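Local coordinates for protein type C neurotoxin (Clostridium botulinum, PDB 3PME) that probably binds gangliosides and membrane lipids at nerve endings, serving as the receptor-binding domain of a mosaic C/D botulinum neurotoxin, at residues 42-47 and 190-195; 74-79 and 136-141; 80-85 and 126-131; 225-230 and 407-412. All coordinates share one frame; numbering follows the deposited sequence.

Interaction 1: residues 42-47 and 190-195; sequences DFKLSS and NQMLWI
Lys44 lies along the indole of Trp194, its neighbour across two antiparallel strands, and meets it atom by atom. Its CB sits 3.9 Å from Trp194 CD1. CG, placed opposite the backbone N by chi1 of -174°, rides over one face of the five-membered ring, 4.0 Å from its centroid, in a CH-pi contact. CD continues over NE1, and CE comes within 3.7 Å of Trp194 CZ2 while also touching the sulfur of Met192, SD, at 3.5 Å. NZ ends 3.8 Å from that same SD, so the fully extended chain lies against apolar surface almost to its ammonium. The far side of the sheet carries Phe43, Ile195, Leu45 and Leu193. Phe43, turned by chi1 of 54° toward the partner strand, receives CB of Ile195 over its ring face, and its CZ meets Ile195 CG2 at 3.7 Å. Leu45 and Leu193 run side by side and touch through their CD1 methyls. Four backbone hydrogen bonds join the strands, two in the Phe43-Ile195 pair and two in the Leu45-Leu193 pair; Lys44 and Trp194 form the non-hydrogen-bonded pair between them. Ile90 of strand 87-90 packs on both leucines. Such antiparallel pairing, with one apolar face turned inward, is characteristic of the concanavalin-like jelly-roll beta sandwich of the N-terminal receptor-binding subdomain.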
# COMPACT_ATOMS: atom_id res chain seq x y z
N ASP A 42 -8.01 -1.75 11.12
CA ASP A 42 -8.53 -0.76 10.18
C ASP A 42 -10.01 -0.45 10.37
O ASP A 42 -10.74 -1.18 11.05
CB ASP A 42 -8.16 -1.06 8.71
CG ASP A 42 -9.06 -2.08 8.05
OD1 ASP A 42 -10.20 -2.33 8.50
OD2 ASP A 42 -8.60 -2.64 7.03
N PHE A 43 -10.43 0.67 9.80
CA PHE A 43 -11.83 1.02 9.71
C PHE A 43 -12.07 1.84 8.46
O PHE A 43 -11.16 2.51 7.96
CB PHE A 43 -12.36 1.69 10.99
CG PHE A 43 -11.58 2.90 11.44
CD1 PHE A 43 -10.53 2.77 12.33
CD2 PHE A 43 -11.93 4.17 11.01
CE1 PHE A 43 -9.82 3.88 12.77
CE2 PHE A 43 -11.23 5.29 11.45
CZ PHE A 43 -10.18 5.14 12.33
N LYS A 44 -13.28 1.74 7.93
CA LYS A 44 -13.61 2.35 6.66
C LYS A 44 -14.65 3.43 6.87
O LYS A 44 -15.65 3.22 7.56
CB LYS A 44 -14.16 1.27 5.72
CG LYS A 44 -14.43 1.72 4.30
CD LYS A 44 -15.03 0.57 3.49
CE LYS A 44 -15.25 0.97 2.04
NZ LYS A 44 -15.87 -0.14 1.27
N LEU A 45 -14.41 4.60 6.29
CA LEU A 45 -15.40 5.66 6.26
C LEU A 45 -15.90 5.78 4.83
O LEU A 45 -15.16 6.19 3.93
CB LEU A 45 -14.79 6.98 6.74
CG LEU A 45 -14.07 6.90 8.09
CD1 LEU A 45 -13.44 8.24 8.45
CD2 LEU A 45 -15.03 6.45 9.18
N SER A 46 -17.16 5.41 4.60
CA SER A 46 -17.69 5.34 3.24
C SER A 46 -19.05 6.00 3.08
O SER A 46 -19.58 6.07 1.98
CB SER A 46 -17.76 3.88 2.76
OG SER A 46 -18.59 3.09 3.60
N SER A 47 -19.61 6.47 4.19
CA SER A 47 -20.92 7.12 4.17
C SER A 47 -21.00 8.29 5.14
O SER A 47 -20.32 8.31 6.16
CB SER A 47 -22.03 6.11 4.47
OG SER A 47 -23.26 6.77 4.71
N ASN A 190 -18.40 5.93 -4.65
CA ASN A 190 -17.00 5.55 -4.82
C ASN A 190 -16.05 6.40 -3.97
O ASN A 190 -14.83 6.26 -4.04
CB ASN A 190 -16.60 5.66 -6.29
CG ASN A 190 -17.30 4.63 -7.16
OD1 ASN A 190 -17.64 3.54 -6.70
ND2 ASN A 190 -17.51 4.97 -8.43
N GLN A 191 -16.62 7.30 -3.18
CA GLN A 191 -15.81 8.13 -2.30
C GLN A 191 -15.75 7.52 -0.91
O GLN A 191 -16.76 7.41 -0.21
CB GLN A 191 -16.34 9.57 -2.29
CG GLN A 191 -16.15 10.27 -3.63
CD GLN A 191 -16.69 11.68 -3.66
OE1 GLN A 191 -17.72 11.98 -3.06
NE2 GLN A 191 -15.99 12.56 -4.37
N MET A 192 -14.55 7.10 -0.52
CA MET A 192 -14.37 6.35 0.72
C MET A 192 -12.90 6.42 1.11
O MET A 192 -12.05 6.76 0.30
CB MET A 192 -14.79 4.89 0.51
CG MET A 192 -13.90 4.11 -0.46
SD MET A 192 -14.62 2.56 -1.02
CE MET A 192 -15.99 3.18 -2.00
N LEU A 193 -12.62 6.10 2.37
CA LEU A 193 -11.24 6.00 2.82
C LEU A 193 -11.14 5.01 3.95
O LEU A 193 -12.14 4.66 4.59
CB LEU A 193 -10.70 7.37 3.28
CG LEU A 193 -11.32 7.99 4.53
CD1 LEU A 193 -10.61 7.53 5.78
CD2 LEU A 193 -11.27 9.50 4.44
N TRP A 194 -9.91 4.57 4.21
CA TRP A 194 -9.61 3.63 5.28
C TRP A 194 -8.53 4.24 6.13
O TRP A 194 -7.64 4.91 5.61
CB TRP A 194 -9.07 2.31 4.71
CG TRP A 194 -10.00 1.51 3.85
CD1 TRP A 194 -10.66 0.37 4.21
CD2 TRP A 194 -10.33 1.75 2.47
NE1 TRP A 194 -11.39 -0.11 3.14
CE2 TRP A 194 -11.21 0.71 2.06
CE3 TRP A 194 -9.97 2.72 1.53
CZ2 TRP A 194 -11.75 0.64 0.77
CZ3 TRP A 194 -10.51 2.65 0.25
CH2 TRP A 194 -11.39 1.61 -0.12
N ILE A 195 -8.60 3.98 7.43
CA ILE A 195 -7.53 4.35 8.36
C ILE A 195 -7.16 3.09 9.13
O ILE A 195 -8.02 2.23 9.37
CB ILE A 195 -8.01 5.44 9.33
CG1 ILE A 195 -8.15 6.77 8.57
CG2 ILE A 195 -7.04 5.61 10.52
CD1 ILE A 195 -8.90 7.84 9.35

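Interaction 2: residues 74-79 and 136-141; sequences WIKISK and YTNKWF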
# COMPACT_ATOMS: atom_id res chain seq x y z
N TRP A 74 -2.18 5.02 9.53
CA TRP A 74 -2.07 4.86 8.08
C TRP A 74 -3.40 5.28 7.47
O TRP A 74 -4.45 5.13 8.09
CB TRP A 74 -1.80 3.40 7.69
CG TRP A 74 -0.57 2.84 8.30
CD1 TRP A 74 -0.32 2.62 9.62
CD2 TRP A 74 0.60 2.40 7.60
NE1 TRP A 74 0.92 2.08 9.79
CE2 TRP A 74 1.51 1.93 8.56
CE3 TRP A 74 0.96 2.34 6.24
CZ2 TRP A 74 2.77 1.43 8.22
CZ3 TRP A 74 2.21 1.84 5.90
CH2 TRP A 74 3.10 1.39 6.89
N ILE A 75 -3.36 5.77 6.24
CA ILE A 75 -4.58 6.17 5.56
C ILE A 75 -4.51 5.73 4.08
O ILE A 75 -3.43 5.61 3.50
CB ILE A 75 -4.81 7.70 5.70
CG1 ILE A 75 -6.23 8.10 5.27
CG2 ILE A 75 -3.71 8.50 4.99
CD1 ILE A 75 -6.64 9.49 5.76
N LYS A 76 -5.69 5.48 3.52
CA LYS A 76 -5.84 5.02 2.14
C LYS A 76 -7.09 5.71 1.62
O LYS A 76 -8.18 5.51 2.16
CB LYS A 76 -6.01 3.50 2.11
CG LYS A 76 -6.30 2.92 0.74
CD LYS A 76 -6.28 1.40 0.81
CE LYS A 76 -6.63 0.75 -0.54
NZ LYS A 76 -8.09 0.89 -0.83
N ILE A 77 -6.94 6.56 0.60
CA ILE A 77 -8.01 7.44 0.15
C ILE A 77 -8.40 7.09 -1.30
O ILE A 77 -7.57 7.10 -2.19
CB ILE A 77 -7.61 8.93 0.27
CG1 ILE A 77 -7.13 9.23 1.69
CG2 ILE A 77 -8.78 9.83 -0.07
CD1 ILE A 77 -6.24 10.46 1.77
N SER A 78 -9.67 6.76 -1.52
CA SER A 78 -10.11 6.32 -2.84
C SER A 78 -9.80 7.33 -3.94
O SER A 78 -9.64 8.53 -3.69
CB SER A 78 -11.60 5.98 -2.83
OG SER A 78 -12.40 7.15 -2.88
N LYS A 79 -9.71 6.83 -5.17
CA LYS A 79 -9.47 7.70 -6.31
C LYS A 79 -10.53 8.78 -6.44
O LYS A 79 -10.21 9.95 -6.66
CB LYS A 79 -9.40 6.87 -7.60
CG LYS A 79 -9.33 7.72 -8.86
CD LYS A 79 -9.19 6.87 -10.14
CE LYS A 79 -10.34 5.89 -10.30
NZ LYS A 79 -10.29 5.17 -11.61
N TYR A 136 0.20 8.59 -4.29
CA TYR A 136 -0.37 7.70 -3.28
C TYR A 136 -1.89 7.56 -3.37
O TYR A 136 -2.52 7.13 -2.41
CB TYR A 136 -0.03 8.19 -1.87
CG TYR A 136 1.44 8.43 -1.59
CD1 TYR A 136 2.23 7.43 -1.04
CD2 TYR A 136 2.02 9.66 -1.87
CE1 TYR A 136 3.58 7.66 -0.78
CE2 TYR A 136 3.36 9.89 -1.62
CZ TYR A 136 4.13 8.89 -1.07
OH TYR A 136 5.47 9.14 -0.83
N THR A 137 -2.49 7.94 -4.50
CA THR A 137 -3.93 7.79 -4.63
C THR A 137 -4.34 6.32 -4.41
O THR A 137 -3.83 5.42 -5.08
CB THR A 137 -4.42 8.26 -6.02
OG1 THR A 137 -4.11 9.65 -6.18
CG2 THR A 137 -5.93 8.09 -6.11
N ASN A 138 -5.25 6.11 -3.46
CA ASN A 138 -5.74 4.79 -3.05
C ASN A 138 -4.67 3.82 -2.56
O ASN A 138 -4.88 2.60 -2.58
CB ASN A 138 -6.57 4.12 -4.16
CG ASN A 138 -7.44 3.00 -3.63
OD1 ASN A 138 -8.09 3.16 -2.59
ND2 ASN A 138 -7.49 1.88 -4.35
N LYS A 139 -3.54 4.35 -2.11
CA LYS A 139 -2.48 3.52 -1.56
C LYS A 139 -2.37 3.81 -0.07
O LYS A 139 -2.50 4.96 0.35
CB LYS A 139 -1.13 3.82 -2.23
CG LYS A 139 -1.11 3.50 -3.70
CD LYS A 139 0.25 3.73 -4.31
CE LYS A 139 0.20 3.48 -5.81
NZ LYS A 139 1.41 4.02 -6.49
N TRP A 140 -2.16 2.78 0.73
CA TRP A 140 -1.89 3.01 2.15
C TRP A 140 -0.59 3.79 2.31
O TRP A 140 0.43 3.38 1.77
CB TRP A 140 -1.70 1.69 2.87
CG TRP A 140 -2.93 0.86 3.06
CD1 TRP A 140 -3.32 -0.23 2.32
CD2 TRP A 140 -3.92 1.02 4.08
NE1 TRP A 140 -4.49 -0.75 2.83
CE2 TRP A 140 -4.87 -0.01 3.91
CE3 TRP A 140 -4.09 1.93 5.13
CZ2 TRP A 140 -5.99 -0.13 4.74
CZ3 TRP A 140 -5.18 1.80 5.96
CH2 TRP A 140 -6.12 0.78 5.76
N PHE A 141 -0.63 4.89 3.06
CA PHE A 141 0.62 5.53 3.48
C PHE A 141 0.57 5.87 4.96
O PHE A 141 -0.51 6.03 5.53
CB PHE A 141 1.01 6.73 2.60
CG PHE A 141 0.01 7.86 2.58
CD1 PHE A 141 -1.04 7.86 1.68
CD2 PHE A 141 0.18 8.97 3.40
CE1 PHE A 141 -1.95 8.91 1.64
CE2 PHE A 141 -0.71 10.04 3.36
CZ PHE A 141 -1.78 10.02 2.47
O HOH W 1 -4.22 7.01 -0.25
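Trp74 opens the contact with its CB against the indole of Trp140, 3.7 Å from CE3, while its own NE1 bonds to Gln217. Ile75 follows in an antiparallel hydrogen-bonded pair with Phe141, its N and O both bonded to the partner backbone. On the side chain, CG2 lies over the Phe141 ring, 3.8 Å from the centroid, because Phe141 has CG between its N and carbonyl carbon (chi1 61°), which swings the ring over the neighbouring strand. Lys76 crosses a face of Trp140: CB lies over the middle of the indole and CD is 3.6 Å from the centroid of the five-membered ring. A bend at chi4 (-73°) then turns NZ to Asn138 OD1, 2.9 Å away and above the amide plane; a salt bridge to Asp409 gives the buried ammonium a second partner. Opposite Ile77 the partner is no longer a strand but the type II turn Tyr136-Lys139 that leads into it. A water bridges the two, accepting from Ile77 N and donating to the carbonyls of Tyr136 and Lys139, and Asn138 N gives Ile77 O a weak bond, 2.8 Å. Beyond N-cap Ser78, CA of Lys79 rests 3.6 Å from the Thr137 CG2 methyl. Strand 68-77 thus runs between strands 141-148 and 193-201 in the sheet, with Ile109 of strand 108-114 packed on Ile77 and Phe141, and short helix 79-82 directly after it.

Interaction 3: residues 80-85 and 126-131; sequences DLTNSH and DYSESL
Thr82 carries most of the helix side of the contact, its two branches going to different partners in the loop. Its hydroxyl takes the Tyr127 phenol: Tyr127 OH donates to Thr82 OG1 at 2.9 Å, with OG1 at the edge of the ring and in its plane. The two side chains approach from opposite directions. Thr82 OG1 lies beside its own backbone N (chi1 -62°), which leaves CG2 opposite that N and turned to the loop. The methyl packs against Ser128, Leu131 and the edge carbon CE1 of Tyr127. It is 3.5 Å from Ser128 CB, closer than carbon pairs usually come, and 3.7 Å from Leu131 CD2. The other methyl of Leu131, CD1, reaches Asn83 OD1 at 3.5 Å, the two side chains crossing at about a right angle near the solvent.

The loop is shaped largely by its own side chains. Asp126 OD1 accepts from the backbone N of Glu129, which approaches from above the carboxylate plane, and more weakly from that of Ser128. Ser128 OG accepts from Leu131 N at 2.9 Å, so the serine beside the Thr82 methyl also fixes the backbone of the leucine that touches the same methyl. Thr82 OG1 is bonded as well to Ser78 O, one helical turn back, and Thr137 packs on the threonine, on Ser128 and on Leu131. One hydrogen bond and the packing of a methyl join the short helix 79-82 to the connection between strands 120-126 and 141-148, where overlapping Asx and ST motifs shape the loop at the rim of the N-terminal beta sandwich.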
# COMPACT_ATOMS: atom_id res chain seq x y z
N ASP A 80 -11.81 8.42 -6.31
CA ASP A 80 -12.87 9.41 -6.49
C ASP A 80 -12.86 10.49 -5.42
O ASP A 80 -13.21 11.64 -5.70
CB ASP A 80 -14.25 8.74 -6.57
CG ASP A 80 -14.51 8.09 -7.93
OD1 ASP A 80 -13.55 7.89 -8.69
OD2 ASP A 80 -15.68 7.77 -8.22
N LEU A 81 -12.46 10.14 -4.20
CA LEU A 81 -12.38 11.13 -3.14
C LEU A 81 -11.16 12.01 -3.37
O LEU A 81 -11.20 13.23 -3.17
CB LEU A 81 -12.32 10.45 -1.78
CG LEU A 81 -12.33 11.34 -0.54
CD1 LEU A 81 -13.42 12.39 -0.69
CD2 LEU A 81 -12.56 10.49 0.69
N THR A 82 -10.06 11.40 -3.80
CA THR A 82 -8.81 12.11 -4.07
C THR A 82 -8.98 13.13 -5.20
O THR A 82 -8.42 14.23 -5.15
CB THR A 82 -7.70 11.11 -4.44
OG1 THR A 82 -7.46 10.24 -3.33
CG2 THR A 82 -6.40 11.85 -4.79
N ASN A 83 -9.76 12.75 -6.21
CA ASN A 83 -10.00 13.58 -7.39
C ASN A 83 -10.84 14.81 -7.10
O ASN A 83 -10.85 15.77 -7.87
CB ASN A 83 -10.67 12.72 -8.47
CG ASN A 83 -10.87 13.48 -9.78
OD1 ASN A 83 -9.92 14.00 -10.36
ND2 ASN A 83 -12.12 13.52 -10.25
N SER A 84 -11.56 14.79 -5.98
CA SER A 84 -12.43 15.90 -5.61
C SER A 84 -11.66 17.16 -5.22
O SER A 84 -10.68 17.10 -4.47
CB SER A 84 -13.36 15.47 -4.48
OG SER A 84 -14.20 16.54 -4.09
N HIS A 85 -12.11 18.31 -5.71
CA HIS A 85 -11.50 19.58 -5.38
C HIS A 85 -11.95 20.07 -4.01
O HIS A 85 -11.38 21.01 -3.46
CB HIS A 85 -11.87 20.64 -6.43
CG HIS A 85 -11.26 20.41 -7.77
ND1 HIS A 85 -11.86 19.63 -8.74
CD2 HIS A 85 -10.11 20.87 -8.32
CE1 HIS A 85 -11.10 19.61 -9.82
NE2 HIS A 85 -10.03 20.35 -9.59
N ASP A 126 0.64 16.97 -0.47
CA ASP A 126 0.02 16.55 -1.73
C ASP A 126 0.32 15.07 -1.97
O ASP A 126 1.36 14.71 -2.52
CB ASP A 126 0.58 17.40 -2.87
CG ASP A 126 -0.02 17.06 -4.22
OD1 ASP A 126 -0.80 16.09 -4.32
OD2 ASP A 126 0.30 17.77 -5.20
N TYR A 127 -0.61 14.20 -1.57
CA TYR A 127 -0.38 12.78 -1.73
C TYR A 127 -0.80 12.32 -3.12
O TYR A 127 -0.38 11.25 -3.55
CB TYR A 127 -1.10 11.97 -0.63
CG TYR A 127 -2.60 11.99 -0.79
CD1 TYR A 127 -3.23 11.06 -1.61
CD2 TYR A 127 -3.37 12.94 -0.15
CE1 TYR A 127 -4.61 11.08 -1.78
CE2 TYR A 127 -4.75 12.98 -0.32
CZ TYR A 127 -5.36 12.04 -1.13
OH TYR A 127 -6.71 12.09 -1.29
N SER A 128 -1.59 13.13 -3.82
CA SER A 128 -2.15 12.72 -5.12
C SER A 128 -1.17 12.86 -6.27
O SER A 128 -1.07 11.98 -7.13
CB SER A 128 -3.40 13.53 -5.43
OG SER A 128 -3.94 13.18 -6.71
N GLU A 129 -0.46 13.99 -6.31
CA GLU A 129 0.38 14.32 -7.46
C GLU A 129 -0.39 14.20 -8.78
O GLU A 129 0.07 13.56 -9.72
CB GLU A 129 1.62 13.44 -7.48
CG GLU A 129 2.51 13.59 -6.26
CD GLU A 129 3.64 12.58 -6.23
OE1 GLU A 129 4.03 12.09 -7.32
OE2 GLU A 129 4.12 12.28 -5.13
N SER A 130 -1.57 14.82 -8.83
CA SER A 130 -2.44 14.78 -10.01
C SER A 130 -2.82 13.37 -10.41
O SER A 130 -2.82 13.03 -11.60
CB SER A 130 -1.78 15.51 -11.19
OG SER A 130 -1.60 16.89 -10.89
N LEU A 131 -3.16 12.54 -9.42
CA LEU A 131 -3.58 11.16 -9.65
C LEU A 131 -2.51 10.35 -10.38
O LEU A 131 -2.83 9.36 -11.05
CB LEU A 131 -4.90 11.11 -10.43
CG LEU A 131 -6.13 11.74 -9.79
CD1 LEU A 131 -7.34 11.62 -10.72
CD2 LEU A 131 -6.44 11.12 -8.44

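Interaction 4: residues 225-230 and 407-412; sequences DYWGNP and SRDPGW
Asp225 OD2 is gripped by two donors: Ser407 OG at 2.9 Å, arriving from above the carboxylate plane, and Asn229 ND2, which meets the syn lone pair of OD2. Its other oxygen, OD1, accepts from the backbone N atoms of Trp227 and Asn229 on opposite faces of the plane, and the first of these bonds makes an Asx turn. Four bonds thus hold the carboxylate still. Asn229 ND2 also reaches Asp409 OD1 at 3.0 Å, so one amide group links two buried acids, whose nearest oxygens stay 5.3 Å apart. The Trp227 indole lies alongside. Its NE1 bonds in the ring plane to Ser407 O, with an N-H...O angle of 165°. Asp409 CB covers one face, 3.7 Å from the five-membered ring centroid, and Tyr226 lies over the other. At the far end CH2 meets Trp412 CG at 3.5 Å, the two indole planes inclined by 36°. Asp409 OD2 accepts from Gly411 N in a second Asx turn and from Asn138 ND2. The loops follow helix 207-218 and strand 403-406; Trp227 and Asn229 rest on Lys76 of strand 68-77, while Trp140 NE1, just before strand 141-148, bonds to Asn229 OD1.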
# COMPACT_ATOMS: atom_id res chain seq x y z
N ASP A 225 0.13 -5.91 -2.27
CA ASP A 225 -0.34 -5.56 -3.61
C ASP A 225 -0.01 -4.09 -3.91
O ASP A 225 0.61 -3.39 -3.09
CB ASP A 225 -1.83 -5.92 -3.83
CG ASP A 225 -2.81 -5.03 -3.06
OD1 ASP A 225 -2.42 -3.95 -2.55
OD2 ASP A 225 -4.00 -5.41 -2.97
N TYR A 226 -0.42 -3.64 -5.08
CA TYR A 226 -0.11 -2.31 -5.59
C TYR A 226 -0.56 -1.21 -4.63
O TYR A 226 0.09 -0.16 -4.53
CB TYR A 226 -0.82 -2.15 -6.94
CG TYR A 226 -0.61 -0.84 -7.64
CD1 TYR A 226 0.55 -0.59 -8.36
CD2 TYR A 226 -1.58 0.15 -7.60
CE1 TYR A 226 0.75 0.62 -9.00
CE2 TYR A 226 -1.41 1.34 -8.26
CZ TYR A 226 -0.24 1.58 -8.95
OH TYR A 226 -0.05 2.79 -9.59
N TRP A 227 -1.66 -1.45 -3.94
CA TRP A 227 -2.26 -0.45 -3.05
C TRP A 227 -1.69 -0.49 -1.64
O TRP A 227 -2.06 0.32 -0.80
CB TRP A 227 -3.77 -0.72 -2.94
CG TRP A 227 -4.40 -0.98 -4.27
CD1 TRP A 227 -4.87 -2.18 -4.73
CD2 TRP A 227 -4.60 -0.03 -5.31
NE1 TRP A 227 -5.35 -2.03 -6.01
CE2 TRP A 227 -5.21 -0.72 -6.39
CE3 TRP A 227 -4.32 1.33 -5.45
CZ2 TRP A 227 -5.54 -0.08 -7.58
CZ3 TRP A 227 -4.66 1.97 -6.63
CH2 TRP A 227 -5.26 1.26 -7.68
N GLY A 228 -0.82 -1.46 -1.36
CA GLY A 228 -0.34 -1.68 -0.00
C GLY A 228 -1.15 -2.63 0.87
O GLY A 228 -0.90 -2.76 2.07
N ASN A 229 -2.14 -3.29 0.28
CA ASN A 229 -2.90 -4.33 0.97
C ASN A 229 -2.07 -5.62 1.00
O ASN A 229 -1.20 -5.82 0.15
CB ASN A 229 -4.19 -4.68 0.21
CG ASN A 229 -5.05 -3.47 -0.11
OD1 ASN A 229 -5.27 -2.61 0.74
ND2 ASN A 229 -5.57 -3.43 -1.33
N PRO A 230 -2.37 -6.53 1.94
CA PRO A 230 -1.70 -7.84 1.88
C PRO A 230 -2.00 -8.56 0.56
O PRO A 230 -3.16 -8.58 0.12
CB PRO A 230 -2.32 -8.60 3.05
CG PRO A 230 -2.67 -7.49 4.03
CD PRO A 230 -3.19 -6.39 3.15
N SER A 407 -4.61 -5.42 -7.73
CA SER A 407 -5.92 -6.01 -7.49
C SER A 407 -7.03 -5.03 -7.87
O SER A 407 -6.82 -3.80 -7.86
CB SER A 407 -6.05 -6.36 -6.01
OG SER A 407 -5.77 -5.19 -5.23
N ARG A 408 -8.20 -5.56 -8.20
CA ARG A 408 -9.37 -4.71 -8.35
C ARG A 408 -9.83 -4.33 -6.95
O ARG A 408 -10.36 -5.15 -6.20
CB ARG A 408 -10.46 -5.42 -9.15
CG ARG A 408 -10.01 -5.71 -10.57
CD ARG A 408 -11.16 -6.16 -11.45
NE ARG A 408 -12.04 -5.05 -11.78
CZ ARG A 408 -12.15 -4.52 -13.00
NH1 ARG A 408 -11.43 -5.01 -14.00
NH2 ARG A 408 -12.98 -3.51 -13.21
N ASP A 409 -9.57 -3.09 -6.59
CA ASP A 409 -9.77 -2.62 -5.23
C ASP A 409 -10.94 -1.63 -5.24
O ASP A 409 -11.08 -0.85 -6.18
CB ASP A 409 -8.47 -1.95 -4.74
CG ASP A 409 -8.56 -1.45 -3.31
OD1 ASP A 409 -8.12 -2.16 -2.38
OD2 ASP A 409 -9.06 -0.33 -3.13
N PRO A 410 -11.80 -1.65 -4.20
CA PRO A 410 -12.99 -0.79 -4.22
C PRO A 410 -12.65 0.71 -4.20
O PRO A 410 -13.51 1.53 -4.54
CB PRO A 410 -13.74 -1.18 -2.94
CG PRO A 410 -12.72 -1.82 -2.07
CD PRO A 410 -11.73 -2.49 -3.00
N GLY A 411 -11.42 1.05 -3.84
CA GLY A 411 -10.97 2.43 -3.83
C GLY A 411 -10.47 2.94 -5.18
O GLY A 411 -10.02 4.08 -5.32
N TRP A 412 -10.57 2.10 -6.21
CA TRP A 412 -10.13 2.49 -7.53
C TRP A 412 -10.99 1.76 -8.56
O TRP A 412 -10.80 0.58 -8.86
CB TRP A 412 -8.64 2.18 -7.74
CG TRP A 412 -8.11 2.69 -9.06
CD1 TRP A 412 -8.39 2.19 -10.30
CD2 TRP A 412 -7.19 3.78 -9.26
NE1 TRP A 412 -7.71 2.91 -11.27
CE2 TRP A 412 -6.98 3.89 -10.65
CE3 TRP A 412 -6.54 4.68 -8.40
CZ2 TRP A 412 -6.13 4.85 -11.20
CZ3 TRP A 412 -5.70 5.64 -8.96
CH2 TRP A 412 -5.51 5.72 -10.34

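Overall arrangement
Interactions 1, 2 and 3 belong to the N-terminal concanavalin-like region, and interaction 4 to the C-terminal trefoil-like region. Interactions 1 and 2 share one antiparallel sheet, their centres about 10 Å apart, because strands 193-201 and 68-77 are neighbours. Along the chain, interaction 3 closes within the span bounded by interaction 2, which itself falls between the two segments of interaction 1; interaction 4 comes later. Interaction 3 lies about 10 Å from interaction 2, centre to centre, just past the end of strand 68-77, at helix 79-82. Interaction 4, about 9 Å from interaction 2, meets it through a salt bridge and a backbone hydrogen bond, so the two receptor-binding subdomains are joined through a buried interface.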